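Local coordinates for nucleoprotein (Schmallenberg virus, PDB 4JNG) that encapsidates the viral genomic RNA, sequestering it from nucleases in a helical nucleocapsid that serves as template for transcription and replication, at residues V25-K30 with S97-R102; D106-K109 with K114-E117; K130-A135 with T139-F144; P146-F151 with F157-I162. All coordinates share one frame; numbering follows the deposited sequence.

Contact 1. Residues V25-K30 with S97-R102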
# COMPACT_ATOMS: atom_id res chain seq x y z
N VAL B 25 20.51 -33.38 1.16
CA VAL B 25 21.18 -34.45 1.87
C VAL B 25 21.77 -33.92 3.18
O VAL B 25 21.73 -34.62 4.18
CB VAL B 25 22.24 -35.14 0.99
CG1 VAL B 25 22.98 -36.21 1.79
CG2 VAL B 25 21.57 -35.76 -0.22
N ALA B 26 22.28 -32.69 3.17
CA ALA B 26 22.78 -32.07 4.41
C ALA B 26 21.66 -31.84 5.42
O ALA B 26 21.86 -31.94 6.63
CB ALA B 26 23.49 -30.77 4.11
N PHE B 27 20.47 -31.51 4.91
CA PHE B 27 19.29 -31.31 5.75
C PHE B 27 18.84 -32.64 6.37
O PHE B 27 18.46 -32.68 7.55
CB PHE B 27 18.19 -30.68 4.90
CG PHE B 27 16.83 -30.67 5.54
CD1 PHE B 27 16.49 -29.68 6.45
CD2 PHE B 27 15.89 -31.62 5.20
CE1 PHE B 27 15.23 -29.65 7.01
CE2 PHE B 27 14.63 -31.61 5.77
CZ PHE B 27 14.29 -30.62 6.68
N ILE B 28 18.88 -33.70 5.58
CA ILE B 28 18.55 -35.03 6.08
C ILE B 28 19.61 -35.46 7.09
O ILE B 28 19.29 -36.04 8.11
CB ILE B 28 18.42 -36.07 4.95
CG1 ILE B 28 17.26 -35.70 4.02
CG2 ILE B 28 18.22 -37.47 5.52
CD1 ILE B 28 15.91 -35.54 4.69
N GLY B 29 20.87 -35.16 6.80
CA GLY B 29 21.95 -35.37 7.75
C GLY B 29 21.71 -34.73 9.11
O GLY B 29 21.92 -35.37 10.15
N LYS B 30 21.25 -33.48 9.11
CA LYS B 30 21.05 -32.75 10.37
C LYS B 30 19.76 -33.11 11.09
O LYS B 30 19.77 -33.21 12.31
CB LYS B 30 21.06 -31.24 10.13
CG LYS B 30 21.16 -30.40 11.39
CD LYS B 30 21.62 -28.97 11.06
CE LYS B 30 21.97 -28.17 12.30
NZ LYS B 30 20.82 -27.37 12.83
N SER B 97 10.78 -26.05 3.10
CA SER B 97 9.56 -26.52 2.47
C SER B 97 9.82 -27.50 1.32
O SER B 97 9.15 -28.52 1.21
CB SER B 97 8.75 -25.34 1.97
OG SER B 97 7.58 -25.76 1.31
N GLY B 98 10.79 -27.17 0.47
CA GLY B 98 11.17 -28.05 -0.63
C GLY B 98 11.82 -29.34 -0.14
O GLY B 98 11.49 -30.43 -0.61
N TYR B 99 12.73 -29.21 0.82
CA TYR B 99 13.38 -30.40 1.37
C TYR B 99 12.34 -31.34 1.99
O TYR B 99 12.35 -32.52 1.69
CB TYR B 99 14.46 -30.04 2.39
CG TYR B 99 15.64 -29.26 1.85
CD1 TYR B 99 15.94 -29.23 0.48
CD2 TYR B 99 16.48 -28.57 2.71
CE1 TYR B 99 17.03 -28.52 0.00
CE2 TYR B 99 17.57 -27.86 2.24
CZ TYR B 99 17.84 -27.84 0.89
OH TYR B 99 18.94 -27.14 0.44
N LEU B 100 11.43 -30.80 2.80
CA LEU B 100 10.41 -31.61 3.50
C LEU B 100 9.46 -32.30 2.52
O LEU B 100 9.11 -33.46 2.70
CB LEU B 100 9.61 -30.79 4.52
CG LEU B 100 10.29 -30.44 5.85
CD1 LEU B 100 9.43 -29.44 6.61
CD2 LEU B 100 10.55 -31.66 6.73
N ALA B 101 9.03 -31.57 1.49
CA ALA B 101 8.23 -32.16 0.41
C ALA B 101 8.97 -33.32 -0.26
O ALA B 101 8.39 -34.38 -0.50
CB ALA B 101 7.87 -31.11 -0.63
N ARG B 102 10.25 -33.11 -0.54
CA ARG B 102 11.10 -34.13 -1.13
C ARG B 102 11.27 -35.33 -0.19
O ARG B 102 11.31 -36.47 -0.64
CB ARG B 102 12.46 -33.52 -1.49
CG ARG B 102 13.55 -34.52 -1.84
CD ARG B 102 13.34 -35.17 -3.19
NE ARG B 102 14.53 -34.96 -4.00
CZ ARG B 102 15.63 -35.70 -3.95
NH1 ARG B 102 15.74 -36.75 -3.14
NH2 ARG B 102 16.65 -35.38 -4.73
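Y99 lies against F27 and makes most of this contact. Its CB sits over one face of the F27 ring, 3.9 Å from the ring centroid and 27° off the normal. This is a CH-pi contact, displaced toward the CD2 and CE2 rim. The phenol then runs back past the root of the F27 side chain. Y99 CD2 comes 3.5 Å from F27 CB and equally close to F27 CG. The two rings meet obliquely, with planes 43° apart and centroids 5.3 Å apart. F27 has CG anti to its backbone N (chi1 168°), and this carries the ring out across the gap to helix 93-110. The contact is therefore a helix-helix packing joint between helix 20-31 and helix 93-110. The CA atoms of F27 and Y99 stay 7.4 Å apart, so the side chains do the touching. The Y99 side chain is also about 4 Å from that of R95, an RNA-binding residue on the same helix. One step on, L100 reaches the far end of the F27 ring. Its CD2 lies in the ring plane at the edge, 3.9 Å from F27 CZ. F43 and F44 of helix 37-45 also pack on L100. R102, one turn after Y99, adds charge to the same pair of helices through a salt bridge to E21 and a cation-pi contact with Y24.

Contact 2. Residues D106-K109 with K114-E117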
# COMPACT_ATOMS: atom_id res chain seq x y z
N ASP B 106 10.19 -39.09 -1.05
CA ASP B 106 11.16 -40.18 -0.91
C ASP B 106 10.66 -41.30 0.02
O ASP B 106 10.94 -42.47 -0.21
CB ASP B 106 12.52 -39.66 -0.41
CG ASP B 106 13.27 -38.89 -1.48
OD1 ASP B 106 12.95 -39.07 -2.67
OD2 ASP B 106 14.18 -38.10 -1.14
N THR B 107 9.92 -40.92 1.05
CA THR B 107 9.32 -41.90 1.96
C THR B 107 8.09 -42.58 1.33
O THR B 107 7.81 -43.73 1.63
CB THR B 107 8.91 -41.24 3.29
OG1 THR B 107 10.00 -40.44 3.78
CG2 THR B 107 8.57 -42.30 4.32
N CYS B 108 7.38 -41.87 0.46
CA CYS B 108 6.13 -42.36 -0.13
C CYS B 108 6.37 -43.24 -1.36
O CYS B 108 5.59 -44.15 -1.63
CB CYS B 108 5.21 -41.20 -0.51
SG CYS B 108 4.40 -40.44 0.90
N LYS B 109 7.43 -42.93 -2.09
CA LYS B 109 7.83 -43.70 -3.26
C LYS B 109 8.12 -45.15 -2.89
O LYS B 109 7.87 -46.06 -3.68
CB LYS B 109 9.07 -43.08 -3.89
CG LYS B 109 9.45 -43.67 -5.24
CD LYS B 109 10.78 -43.13 -5.74
CE LYS B 109 11.19 -43.80 -7.04
NZ LYS B 109 12.16 -42.97 -7.81
N LYS B 114 3.50 -46.16 3.78
CA LYS B 114 3.91 -44.76 4.03
C LYS B 114 3.05 -43.76 3.26
O LYS B 114 2.67 -42.72 3.79
CB LYS B 114 5.39 -44.53 3.71
CG LYS B 114 6.36 -45.28 4.60
CD LYS B 114 6.47 -44.69 5.99
CE LYS B 114 7.26 -45.60 6.90
NZ LYS B 114 7.31 -45.09 8.30
N LEU B 115 2.75 -44.08 2.00
CA LEU B 115 1.85 -43.25 1.22
C LEU B 115 0.50 -43.09 1.92
O LEU B 115 0.01 -41.97 2.08
CB LEU B 115 1.66 -43.83 -0.18
CG LEU B 115 0.76 -43.02 -1.12
CD1 LEU B 115 1.14 -41.55 -1.08
CD2 LEU B 115 0.83 -43.56 -2.54
N ALA B 116 -0.08 -44.21 2.36
CA ALA B 116 -1.39 -44.19 3.02
C ALA B 116 -1.42 -43.30 4.26
O ALA B 116 -2.37 -42.54 4.46
CB ALA B 116 -1.85 -45.61 3.36
N GLU B 117 -0.38 -43.36 5.09
CA GLU B 117 -0.33 -42.49 6.28
C GLU B 117 -0.04 -41.02 5.93
O GLU B 117 -0.68 -40.12 6.49
CB GLU B 117 0.61 -43.01 7.38
CG GLU B 117 1.97 -43.55 6.94
CD GLU B 117 2.77 -44.12 8.10
OE1 GLU B 117 3.91 -44.60 7.87
OE2 GLU B 117 2.28 -44.10 9.25
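The first torsion of T107 sets CG2 anti to the backbone N, which aims this methyl at K114. K114 in turn is bent at chi2 (-74°), and its CG and CD fold over that methyl. The contact spans the tight corner between two successive helices, where helix 93-110 ends and helix 112-121 starts almost at once. The CA atoms of C108 and L115 are only 4.6 Å apart. T107 CG2 meets K114 CD at 3.6 Å, the two side chains running obliquely to each other. K114 CB also lies 3.3 Å from T107 O, so the aliphatic part of the lysine covers the backbone as well as the methyl. The T107 hydroxyl is used within its own helix, bonded to W103 O. Beyond these aliphatic carbons K114 leads off to the exposed side. There NZ makes a long, weak salt bridge to E117 OE1, one turn further along, at 3.5 Å. The inner side of the junction is apolar. Here C108 is buried, and its sulfur rests against the root of L115, with SG 3.8 Å from L115 CA. The L115 branch that joins it is CD1, 4.0 Å from C108 SG and 4.1 Å from C108 CB.

Contact 3. Residues K130-A135 with T139-F144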
# COMPACT_ATOMS: atom_id res chain seq x y z
N LYS B 130 -6.62 -25.62 -5.87
CA LYS B 130 -6.65 -25.93 -7.30
C LYS B 130 -7.32 -27.27 -7.63
O LYS B 130 -7.23 -27.74 -8.77
CB LYS B 130 -5.22 -25.89 -7.85
CG LYS B 130 -4.65 -24.49 -8.00
CD LYS B 130 -5.32 -23.74 -9.14
CE LYS B 130 -4.49 -22.54 -9.60
NZ LYS B 130 -4.64 -22.31 -11.06
N GLY B 131 -7.98 -27.88 -6.65
CA GLY B 131 -8.65 -29.18 -6.82
C GLY B 131 -7.74 -30.40 -6.92
O GLY B 131 -8.05 -31.33 -7.67
N CYS B 132 -6.64 -30.43 -6.17
CA CYS B 132 -5.64 -31.51 -6.34
C CYS B 132 -5.95 -32.80 -5.55
O CYS B 132 -6.37 -33.78 -6.14
CB CYS B 132 -4.22 -31.00 -6.08
SG CYS B 132 -2.92 -32.04 -6.79
N THR B 133 -5.74 -32.78 -4.24
CA THR B 133 -5.83 -33.99 -3.38
C THR B 133 -4.78 -35.07 -3.65
O THR B 133 -4.23 -35.19 -4.75
CB THR B 133 -7.23 -34.68 -3.39
OG1 THR B 133 -7.51 -35.23 -4.69
CG2 THR B 133 -8.33 -33.70 -3.00
N TRP B 134 -4.52 -35.88 -2.63
CA TRP B 134 -3.58 -37.00 -2.72
C TRP B 134 -3.99 -38.00 -3.80
O TRP B 134 -3.16 -38.78 -4.27
CB TRP B 134 -3.48 -37.73 -1.38
CG TRP B 134 -2.65 -37.03 -0.34
CD1 TRP B 134 -3.09 -36.16 0.61
CD2 TRP B 134 -1.24 -37.18 -0.13
NE1 TRP B 134 -2.03 -35.75 1.40
CE2 TRP B 134 -0.89 -36.37 0.97
CE3 TRP B 134 -0.24 -37.93 -0.76
CZ2 TRP B 134 0.42 -36.27 1.45
CZ3 TRP B 134 1.06 -37.84 -0.28
CH2 TRP B 134 1.38 -37.02 0.81
N ALA B 135 -5.27 -37.96 -4.18
CA ALA B 135 -5.82 -38.79 -5.25
C ALA B 135 -5.07 -38.65 -6.56
O ALA B 135 -4.91 -39.63 -7.29
CB ALA B 135 -7.29 -38.45 -5.46
N THR B 139 3.31 -37.01 -6.43
CA THR B 139 4.21 -36.09 -7.13
C THR B 139 3.51 -34.78 -7.52
O THR B 139 4.11 -33.72 -7.45
CB THR B 139 4.88 -36.71 -8.38
OG1 THR B 139 3.91 -36.88 -9.43
CG2 THR B 139 5.52 -38.04 -8.06
N MET B 140 2.25 -34.86 -7.92
CA MET B 140 1.50 -33.66 -8.30
C MET B 140 1.12 -32.84 -7.07
O MET B 140 1.31 -31.62 -7.04
CB MET B 140 0.24 -34.02 -9.09
CG MET B 140 -0.38 -32.80 -9.77
SD MET B 140 -1.76 -33.16 -10.85
CE MET B 140 -2.53 -31.54 -10.84
N TYR B 141 0.58 -33.54 -6.07
CA TYR B 141 0.11 -32.93 -4.83
C TYR B 141 1.23 -32.25 -4.05
O TYR B 141 1.07 -31.13 -3.56
CB TYR B 141 -0.56 -33.99 -3.94
CG TYR B 141 -1.26 -33.44 -2.72
CD1 TYR B 141 -2.50 -32.81 -2.83
CD2 TYR B 141 -0.69 -33.54 -1.46
CE1 TYR B 141 -3.14 -32.30 -1.72
CE2 TYR B 141 -1.34 -33.04 -0.34
CZ TYR B 141 -2.56 -32.42 -0.47
OH TYR B 141 -3.20 -31.92 0.64
N LEU B 142 2.36 -32.94 -3.90
CA LEU B 142 3.49 -32.38 -3.18
C LEU B 142 4.25 -31.40 -4.06
O LEU B 142 4.92 -30.51 -3.55
CB LEU B 142 4.43 -33.48 -2.71
CG LEU B 142 3.87 -34.48 -1.70
CD1 LEU B 142 4.88 -35.58 -1.50
CD2 LEU B 142 3.52 -33.82 -0.37
N GLY B 143 4.12 -31.55 -5.37
CA GLY B 143 4.69 -30.61 -6.34
C GLY B 143 4.21 -29.18 -6.17
O GLY B 143 4.84 -28.24 -6.68
N PHE B 144 3.09 -29.00 -5.47
CA PHE B 144 2.56 -27.67 -5.16
C PHE B 144 3.32 -26.96 -4.03
O PHE B 144 3.12 -25.76 -3.82
CB PHE B 144 1.07 -27.77 -4.78
CG PHE B 144 0.14 -27.74 -5.96
CD1 PHE B 144 -0.19 -26.53 -6.57
CD2 PHE B 144 -0.43 -28.90 -6.45
CE1 PHE B 144 -1.06 -26.49 -7.64
CE2 PHE B 144 -1.29 -28.87 -7.53
CZ PHE B 144 -1.61 -27.66 -8.13
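W134 and Y141 form the tight part of this contact. Y141 CD2 lies over the centre of the indole, and Y141 CE2 comes 3.3 Å from W134 NE1. The rings are tilted by 34°, with the five-membered ring and the phenol centroids 4.1 Å apart. The pair is oblique. Y141 has CG anti to its backbone N (chi1 -172°), which swings the ring off helix 138-142 and under the 130-135 loop. There the T133 backbone also presses on it, with T133 C 3.3 Å from Y141 CD1. C132 fills the next position. Its SG lies near the plane of two rings, at the edge of Y141 and at the edge of F144, where it comes 3.6 Å from F144 CE2. Both are Cys sulfur-aromatic contacts. M140 CG packs on the same C132 SG at 4.0 Å. The margins are looser. At one end L142 CD2 only reaches W134 CH2, at 4.0 Å. At the other, K130 lays its CB 4.0 Å from F144 CZ, then bends away so that NZ can pair with D170. K130 is partly exposed, and its side chain is about 5 Å from that of R166, an RNA-binding residue. No hydrogen bond crosses between the two segments. The polar ends look elsewhere: W134 NE1 bonds to I122 O, and Y141 OH to M124 N. The loop is thus held on the short helix by rings and sulfur, while hydrogen bonds tie the two large aromatics to the chain just after helix 112-121.

Contact 4. Residues P146-F151 with F157-I162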
# COMPACT_ATOMS: atom_id res chain seq x y z
N PRO B 146 5.97 -24.89 -1.87
CA PRO B 146 7.06 -23.97 -2.20
C PRO B 146 8.39 -24.70 -2.04
O PRO B 146 8.53 -25.53 -1.12
CB PRO B 146 6.92 -22.86 -1.15
CG PRO B 146 5.52 -22.96 -0.66
CD PRO B 146 5.13 -24.40 -0.77
N GLY B 147 9.32 -24.44 -2.95
CA GLY B 147 10.62 -25.11 -2.94
C GLY B 147 10.68 -26.44 -3.67
O GLY B 147 11.76 -26.98 -3.85
N ALA B 148 9.53 -26.99 -4.08
CA ALA B 148 9.52 -28.23 -4.86
C ALA B 148 10.16 -28.06 -6.24
O ALA B 148 10.64 -29.03 -6.82
CB ALA B 148 8.09 -28.74 -5.00
N GLU B 149 10.18 -26.83 -6.75
CA GLU B 149 10.82 -26.53 -8.04
C GLU B 149 12.34 -26.78 -8.07
O GLU B 149 12.95 -26.88 -9.14
CB GLU B 149 10.47 -25.10 -8.50
CG GLU B 149 11.23 -23.97 -7.81
CD GLU B 149 10.82 -23.73 -6.37
OE1 GLU B 149 9.73 -24.15 -5.92
OE2 GLU B 149 11.63 -23.09 -5.67
N MET B 150 12.96 -26.88 -6.89
CA MET B 150 14.35 -27.33 -6.78
C MET B 150 14.55 -28.81 -7.17
O MET B 150 15.70 -29.25 -7.32
CB MET B 150 14.82 -27.18 -5.33
CG MET B 150 14.84 -25.78 -4.76
SD MET B 150 15.67 -25.78 -3.15
CE MET B 150 14.41 -26.38 -2.04
N PHE B 151 13.47 -29.58 -7.30
CA PHE B 151 13.56 -31.00 -7.61
C PHE B 151 12.60 -31.40 -8.72
O PHE B 151 11.69 -32.21 -8.52
CB PHE B 151 13.28 -31.83 -6.34
CG PHE B 151 14.11 -31.42 -5.15
CD1 PHE B 151 15.47 -31.65 -5.13
CD2 PHE B 151 13.52 -30.78 -4.07
CE1 PHE B 151 16.24 -31.26 -4.05
CE2 PHE B 151 14.28 -30.39 -2.98
CZ PHE B 151 15.64 -30.62 -2.97
N PHE B 157 8.41 -32.93 -13.07
CA PHE B 157 8.16 -31.64 -13.73
C PHE B 157 6.93 -30.85 -13.25
O PHE B 157 6.65 -29.78 -13.79
CB PHE B 157 8.08 -31.82 -15.26
CG PHE B 157 9.42 -31.91 -15.93
CD1 PHE B 157 10.21 -30.78 -16.08
CD2 PHE B 157 9.89 -33.12 -16.43
CE1 PHE B 157 11.45 -30.85 -16.70
CE2 PHE B 157 11.12 -33.20 -17.05
CZ PHE B 157 11.90 -32.07 -17.19
N TYR B 158 6.21 -31.33 -12.25
CA TYR B 158 4.95 -30.67 -11.87
C TYR B 158 5.09 -29.21 -11.42
O TYR B 158 4.28 -28.38 -11.81
CB TYR B 158 4.17 -31.50 -10.83
CG TYR B 158 3.42 -32.64 -11.47
CD1 TYR B 158 2.44 -32.40 -12.42
CD2 TYR B 158 3.70 -33.96 -11.14
CE1 TYR B 158 1.75 -33.43 -13.03
CE2 TYR B 158 3.01 -35.01 -11.74
CZ TYR B 158 2.03 -34.73 -12.68
OH TYR B 158 1.35 -35.76 -13.28
N PRO B 159 6.11 -28.89 -10.60
CA PRO B 159 6.25 -27.51 -10.14
C PRO B 159 6.46 -26.51 -11.29
O PRO B 159 5.98 -25.39 -11.22
CB PRO B 159 7.47 -27.56 -9.22
CG PRO B 159 7.58 -28.98 -8.80
CD PRO B 159 7.09 -29.79 -9.96
N LEU B 160 7.18 -26.94 -12.32
CA LEU B 160 7.39 -26.13 -13.52
C LEU B 160 6.09 -25.79 -14.23
O LEU B 160 5.82 -24.63 -14.51
CB LEU B 160 8.31 -26.85 -14.51
CG LEU B 160 8.42 -26.22 -15.90
CD1 LEU B 160 8.93 -24.79 -15.83
CD2 LEU B 160 9.30 -27.08 -16.79
N VAL B 161 5.28 -26.81 -14.51
CA VAL B 161 4.04 -26.62 -15.27
C VAL B 161 2.94 -26.02 -14.40
O VAL B 161 2.11 -25.26 -14.90
CB VAL B 161 3.57 -27.92 -15.98
CG1 VAL B 161 4.67 -28.46 -16.88
CG2 VAL B 161 3.10 -28.98 -15.00
N ILE B 162 2.93 -26.35 -13.10
CA ILE B 162 2.03 -25.69 -12.15
C ILE B 162 2.21 -24.16 -12.17
O ILE B 162 1.25 -23.41 -11.99
CB ILE B 162 2.24 -26.20 -10.71
CG1 ILE B 162 1.65 -27.61 -10.54
CG2 ILE B 162 1.59 -25.26 -9.69
CD1 ILE B 162 2.07 -28.32 -9.27
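The backbones of E149 and P159 approach to 5.1 Å between CA atoms, where a 3-10 turn at 148-150 lies beside the first turn of helix 158-168. F157 holds the N-cap position of that helix, with a positive phi of 62°. P159 sits in the first turn, where the helix does not need its N-H. Its pyrrolidine ring is the one side chain of 157-162 that touches the 3-10 turn. P159 CG points at A148, 3.8 Å from A148 CB and 3.6 Å from A148 O. P159 CB rests instead on the backbone of E149, 3.7 Å from E149 CA, and meets E149 CB at 3.9 Å. The contact is small, fully buried and apolar. E149 takes part with its root alone. With chi1 at 77°, CG is flanked by both the backbone N and the carbonyl carbon, and a second bend at chi2 folds the carboxylate back over its own segment. OE1 then accepts a weak hydrogen bond from G147 N at 3.0 Å, with a poor angle of 121°. The E149 side chain also touches K179. Further along the helix, L160 packs on R223 of a neighbouring subunit. K179 and R166, whose side chain is about 7 Å from that of E149, both bind RNA, and the bound RNA comes within about 4 Å of this contact. The arrangement joins a 3-10 turn to the start of helix 158-168 close to RNA-binding residues, and probably helps shape the RNA-binding surface.

In the fold
Contacts 1 and 4 are buried, while contacts 2 and 3 are partly exposed. Contacts 1 and 2 share helix 93-110: the first pairs a tyrosine of its middle with a phenylalanine of helix 20-31, the second closes its end with aliphatic and sulfur groups. Contact 2 passes to contact 3 where L115 CD1 meets W134 CZ3. Contacts 3 and 4 then join two successive helices, with F144 on I162 and M140 on Y158. Contact 4 returns to contact 1 through F151 on Y99 and a probable hydrogen bond from S97 OG to P146 O. Contact 3 is the most aromatic. Contact 4 lies nearest the RNA, contact 2 furthest.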